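Local coordinates for mbSHANK1 protein (Monosiga brevicollis, PDB 6X23), which probably acts as a SHANK-type adaptor; this chain is its PDZ domain, a peptide-binding module captured holding a GIRK3 peptide, at residues I17-D21 with K22-F26; K80-D83 with E84-S88. One frame throughout, in Å; residues are numbered along the deposited sequence.

Contact 1: I17-D21 with K22-F26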
loop_
_atom_site.group_PDB
_atom_site.type_symbol
_atom_site.label_atom_id
_atom_site.label_comp_id
_atom_site.label_asym_id
_atom_site.label_seq_id
_atom_site.Cartn_x
_atom_site.Cartn_y
_atom_site.Cartn_z
ATOM N N ILE A 17 -8.156 0.516 6.097
ATOM C CA ILE A 17 -7.764 1.905 6.292
ATOM C C ILE A 17 -8.906 2.799 5.837
ATOM O O ILE A 17 -9.377 2.675 4.694
ATOM C CB ILE A 17 -6.475 2.250 5.524
ATOM C CG1 ILE A 17 -5.483 1.089 5.574
ATOM C CG2 ILE A 17 -5.834 3.475 6.113
ATOM C CD1 ILE A 17 -4.157 1.383 4.876
ATOM N N MET A 18 -9.364 3.684 6.722
ATOM C CA MET A 18 -10.357 4.705 6.418
ATOM C C MET A 18 -9.630 5.868 5.756
ATOM O O MET A 18 -8.509 6.204 6.154
ATOM C CB MET A 18 -11.047 5.196 7.692
ATOM C CG MET A 18 -11.705 4.123 8.576
ATOM S SD MET A 18 -13.147 3.291 7.896
ATOM C CE MET A 18 -13.524 2.044 9.138
ATOM N N ARG A 19 -10.251 6.493 4.763
ATOM C CA ARG A 19 -9.603 7.620 4.104
ATOM C C ARG A 19 -9.642 8.836 5.014
ATOM O O ARG A 19 -10.666 9.116 5.636
ATOM C CB ARG A 19 -10.276 7.949 2.764
ATOM C CG ARG A 19 -9.535 9.039 1.993
ATOM C CD ARG A 19 -10.146 9.311 0.636
ATOM N NE ARG A 19 -10.316 8.083 -0.116
ATOM C CZ ARG A 19 -9.571 7.735 -1.163
ATOM N NH1 ARG A 19 -8.601 8.544 -1.580
ATOM N NH2 ARG A 19 -9.805 6.581 -1.801
ATOM N N GLY A 20 -8.525 9.550 5.103
ATOM C CA GLY A 20 -8.474 10.809 5.818
ATOM C C GLY A 20 -8.900 11.952 4.919
ATOM O O GLY A 20 -9.509 11.757 3.868
ATOM N N ASP A 21 -8.571 13.167 5.335
ATOM C CA ASP A 21 -8.945 14.306 4.507
ATOM C C ASP A 21 -7.855 14.698 3.530
ATOM O O ASP A 21 -8.110 15.482 2.607
ATOM C CB ASP A 21 -9.313 15.496 5.385
ATOM C CG ASP A 21 -10.295 15.123 6.466
ATOM O OD1 ASP A 21 -11.116 14.214 6.218
ATOM O OD2 ASP A 21 -10.233 15.718 7.564
ATOM N N LYS A 22 -6.653 14.176 3.710
ATOM C CA LYS A 22 -5.614 14.262 2.698
ATOM C C LYS A 22 -5.330 12.898 2.083
ATOM O O LYS A 22 -4.331 12.740 1.373
ATOM C CB LYS A 22 -4.337 14.855 3.300
ATOM C CG LYS A 22 -4.547 16.151 4.087
ATOM C CD LYS A 22 -4.250 17.379 3.239
ATOM C CE LYS A 22 -4.326 18.671 4.054
ATOM N NZ LYS A 22 -3.258 19.642 3.707
ATOM N N GLY A 23 -6.171 11.900 2.355
ATOM C CA GLY A 23 -5.959 10.586 1.789
ATOM C C GLY A 23 -5.727 9.507 2.823
ATOM O O GLY A 23 -6.166 9.633 3.974
ATOM N N PHE A 24 -5.031 8.437 2.406
ATOM C CA PHE A 24 -4.693 7.337 3.301
ATOM C C PHE A 24 -3.435 7.642 4.099
ATOM O O PHE A 24 -3.308 7.182 5.240
ATOM C CB PHE A 24 -4.557 6.034 2.498
ATOM C CG PHE A 24 -5.863 5.591 1.877
ATOM C CD1 PHE A 24 -6.954 5.286 2.680
ATOM C CD2 PHE A 24 -6.019 5.543 0.513
ATOM C CE1 PHE A 24 -8.146 4.921 2.138
ATOM C CE2 PHE A 24 -7.226 5.181 -0.038
ATOM C CZ PHE A 24 -8.288 4.878 0.779
ATOM N N GLY A 25 -2.518 8.425 3.527
ATOM C CA GLY A 25 -1.372 8.922 4.262
ATOM C C GLY A 25 -0.075 8.155 4.071
ATOM O O GLY A 25 0.703 7.972 5.014
ATOM N N PHE A 26 0.192 7.763 2.839
ATOM C CA PHE A 26 1.459 7.068 2.562
ATOM C C PHE A 26 1.817 7.249 1.099
ATOM O O PHE A 26 0.979 7.657 0.312
ATOM C CB PHE A 26 1.387 5.592 2.941
ATOM C CG PHE A 26 0.483 4.737 2.101
ATOM C CD1 PHE A 26 -0.861 4.644 2.372
ATOM C CD2 PHE A 26 0.979 4.002 1.052
ATOM C CE1 PHE A 26 -1.682 3.835 1.609
ATOM C CE2 PHE A 26 0.155 3.195 0.293
ATOM C CZ PHE A 26 -1.177 3.110 0.569
#
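Arg19 reaches across the Phe24 ring in the carboxylate-binding loop of the PDZ domain. Gly23 to Phe26 form its Gly-Phe-Gly-Phe signature, and Arg19 is the basic residue four positions ahead of the first glycine. The backbones of Phe24, Gly25 and Phe26 hydrogen-bond to the bound peptide. CB of Arg19 sits 3.8 Å from CE1 of Phe24. CG lies over one face of the ring and also meets CA of Gly23 at 3.9 Å. The chain then bends at chi3 (-51°), which brings the guanidinium back to the ring's far end. NE is 3.9 Å from Phe24 CZ, and the guanidinium carbon CZ is 3.6 Å from Phe24 CE2. At the tip, NH2 comes within 3.4 Å of Phe24 CE2. The two planes are 51° apart, so this is an inclined contact and not a flat stack. NE and NH2 donate to the carbonyls of Gly89 and Ile85, which hold the group in place. With an alanine here, the carbonyls of Gly89 and Ile85 would probably lose these donors, and one face of Phe24 its cover. On the strand, CG2 of Ile17 meets Phe24 CD1 at 4.0 Å. After Arg19 the chain turns back on itself. There Gly20 N donates to Gly23 O at 2.6 Å, from above the carbonyl plane.

Contact 2: K80-D83 with E84-S88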
loop_
_atom_site.group_PDB
_atom_site.type_symbol
_atom_site.label_atom_id
_atom_site.label_comp_id
_atom_site.label_asym_id
_atom_site.label_seq_id
_atom_site.Cartn_x
_atom_site.Cartn_y
_atom_site.Cartn_z
ATOM N N LYS A 80 -2.192 1.798 -12.298
ATOM C CA LYS A 80 -3.446 1.082 -12.101
ATOM C C LYS A 80 -3.698 0.860 -10.622
ATOM O O LYS A 80 -4.817 1.060 -10.146
ATOM C CB LYS A 80 -3.444 -0.244 -12.854
ATOM C CG LYS A 80 -4.809 -0.942 -12.878
ATOM C CD LYS A 80 -4.820 -2.059 -13.934
ATOM C CE LYS A 80 -5.804 -3.191 -13.641
ATOM N NZ LYS A 80 -7.244 -2.799 -13.815
ATOM N N VAL A 81 -2.656 0.493 -9.876
ATOM C CA VAL A 81 -2.786 0.314 -8.433
ATOM C C VAL A 81 -3.182 1.628 -7.764
ATOM O O VAL A 81 -4.152 1.689 -6.997
ATOM C CB VAL A 81 -1.480 -0.244 -7.847
ATOM C CG1 VAL A 81 -1.436 -0.017 -6.344
ATOM C CG2 VAL A 81 -1.346 -1.729 -8.178
ATOM N N VAL A 82 -2.445 2.704 -8.061
ATOM C CA VAL A 82 -2.720 4.000 -7.442
ATOM C C VAL A 82 -4.135 4.469 -7.770
ATOM O O VAL A 82 -4.893 4.900 -6.883
ATOM C CB VAL A 82 -1.656 5.026 -7.867
ATOM C CG1 VAL A 82 -2.128 6.438 -7.606
ATOM C CG2 VAL A 82 -0.392 4.779 -7.084
ATOM N N ASP A 83 -4.518 4.381 -9.052
ATOM C CA ASP A 83 -5.845 4.840 -9.451
ATOM C C ASP A 83 -6.932 4.096 -8.696
ATOM O O ASP A 83 -7.887 4.711 -8.211
ATOM C CB ASP A 83 -6.038 4.681 -10.957
ATOM C CG ASP A 83 -5.357 5.781 -11.753
ATOM O OD1 ASP A 83 -4.997 6.842 -11.170
ATOM O OD2 ASP A 83 -5.186 5.570 -12.973
ATOM N N GLU A 84 -6.795 2.775 -8.571
ATOM C CA GLU A 84 -7.787 2.001 -7.839
ATOM C C GLU A 84 -7.746 2.326 -6.352
ATOM O O GLU A 84 -8.791 2.344 -5.681
ATOM C CB GLU A 84 -7.572 0.507 -8.084
ATOM C CG GLU A 84 -8.057 0.038 -9.458
ATOM C CD GLU A 84 -9.564 0.189 -9.636
ATOM O OE1 GLU A 84 -10.308 -0.797 -9.413
ATOM O OE2 GLU A 84 -10.013 1.300 -9.994
ATOM N N ILE A 85 -6.567 2.605 -5.816
ATOM C CA ILE A 85 -6.523 3.062 -4.435
ATOM C C ILE A 85 -7.326 4.353 -4.281
ATOM O O ILE A 85 -8.149 4.484 -3.368
ATOM C CB ILE A 85 -5.065 3.205 -3.974
ATOM C CG1 ILE A 85 -4.494 1.795 -3.745
ATOM C CG2 ILE A 85 -5.007 4.086 -2.733
ATOM C CD1 ILE A 85 -3.036 1.732 -3.374
ATOM N N LYS A 86 -7.155 5.295 -5.207
ATOM C CA LYS A 86 -7.903 6.547 -5.103
ATOM C C LYS A 86 -9.394 6.354 -5.348
ATOM O O LYS A 86 -10.202 7.152 -4.838
ATOM C CB LYS A 86 -7.346 7.586 -6.079
ATOM C CG LYS A 86 -5.899 7.951 -5.783
ATOM C CD LYS A 86 -5.224 8.588 -6.976
ATOM C CE LYS A 86 -4.305 9.699 -6.507
ATOM N NZ LYS A 86 -3.155 9.942 -7.428
ATOM N N ARG A 87 -9.772 5.306 -6.105
ATOM C CA ARG A 87 -11.149 5.051 -6.493
ATOM C C ARG A 87 -11.874 4.145 -5.511
ATOM O O ARG A 87 -13.071 3.839 -5.713
ATOM C CB ARG A 87 -11.180 4.457 -7.891
ATOM C CG ARG A 87 -10.892 5.500 -8.931
ATOM C CD ARG A 87 -10.846 4.908 -10.335
ATOM N NE ARG A 87 -12.141 4.376 -10.728
ATOM C CZ ARG A 87 -13.129 5.127 -11.183
ATOM N NH1 ARG A 87 -12.927 6.433 -11.294
ATOM N NH2 ARG A 87 -14.299 4.579 -11.529
ATOM N N SER A 88 -11.174 3.719 -4.453
ATOM C CA SER A 88 -11.723 2.770 -3.495
ATOM C C SER A 88 -12.773 3.407 -2.609
ATOM O O SER A 88 -13.516 2.682 -1.939
ATOM C CB SER A 88 -10.614 2.183 -2.634
ATOM O OG SER A 88 -11.106 1.137 -1.831
#
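Val81 and Ile85, one turn apart on the helix, send their side chains out in the same direction. CG1 of Val81 touches CD1 of Ile85 at 3.8 Å. The Ile85 chain carries CG1 beside its backbone N (chi1 -74°), and its extended end sets CD1 against the valine methyl. Both residues are buried and pack on Leu65 and Leu28. Val82 and Lys86 form a second pair, one residue further on. Here the lysine's aliphatic part lies alongside the valine: Lys86 CD is 3.8 Å from Val82 CG1. Its NZ lies close to the like-charged NH2 of Arg79, with Asp83 OD1 5.2 Å from Lys86 NZ. On the exposed side, Glu84 OE2 meets the guanidinium edge of Arg87 in plane. This salt bridge is long, with OE2 3.8 Å from Arg87 NE. Asp83 OD1 forms a salt bridge with NE of Arg79. Backbone bonds set the spacing of these pairs. Ile85 N donates to Val81 O at 2.8 Å, with the donor in the carbonyl plane. Lys86 N reaches Val82 O, also at 2.8 Å, while the bond from Arg87 N to Asp83 O is weak. Val82 and Ile85 also pack on side chains of the bound peptide. This is the helix that forms one wall of the PDZ peptide-binding groove.

Overall arrangement
Contact 1 comes first along the chain, where strand 10-18 gives way to the loop before strand 26-29. Contact 2 follows on helix 78-87. Their centres are about 13 Å apart, and both belong to the one PDZ domain. They meet directly: the Arg19 bond to the helix backbone joins them, and Phe24 packs against Ile85. The loop is thus tied to the C-terminal part of the helix. Both contacts reach the bound peptide, contact 1 through loop backbone bonds and contact 2 through side chains of the helix. They supply one end and one wall of the groove in which a PDZ domain holds its ligand.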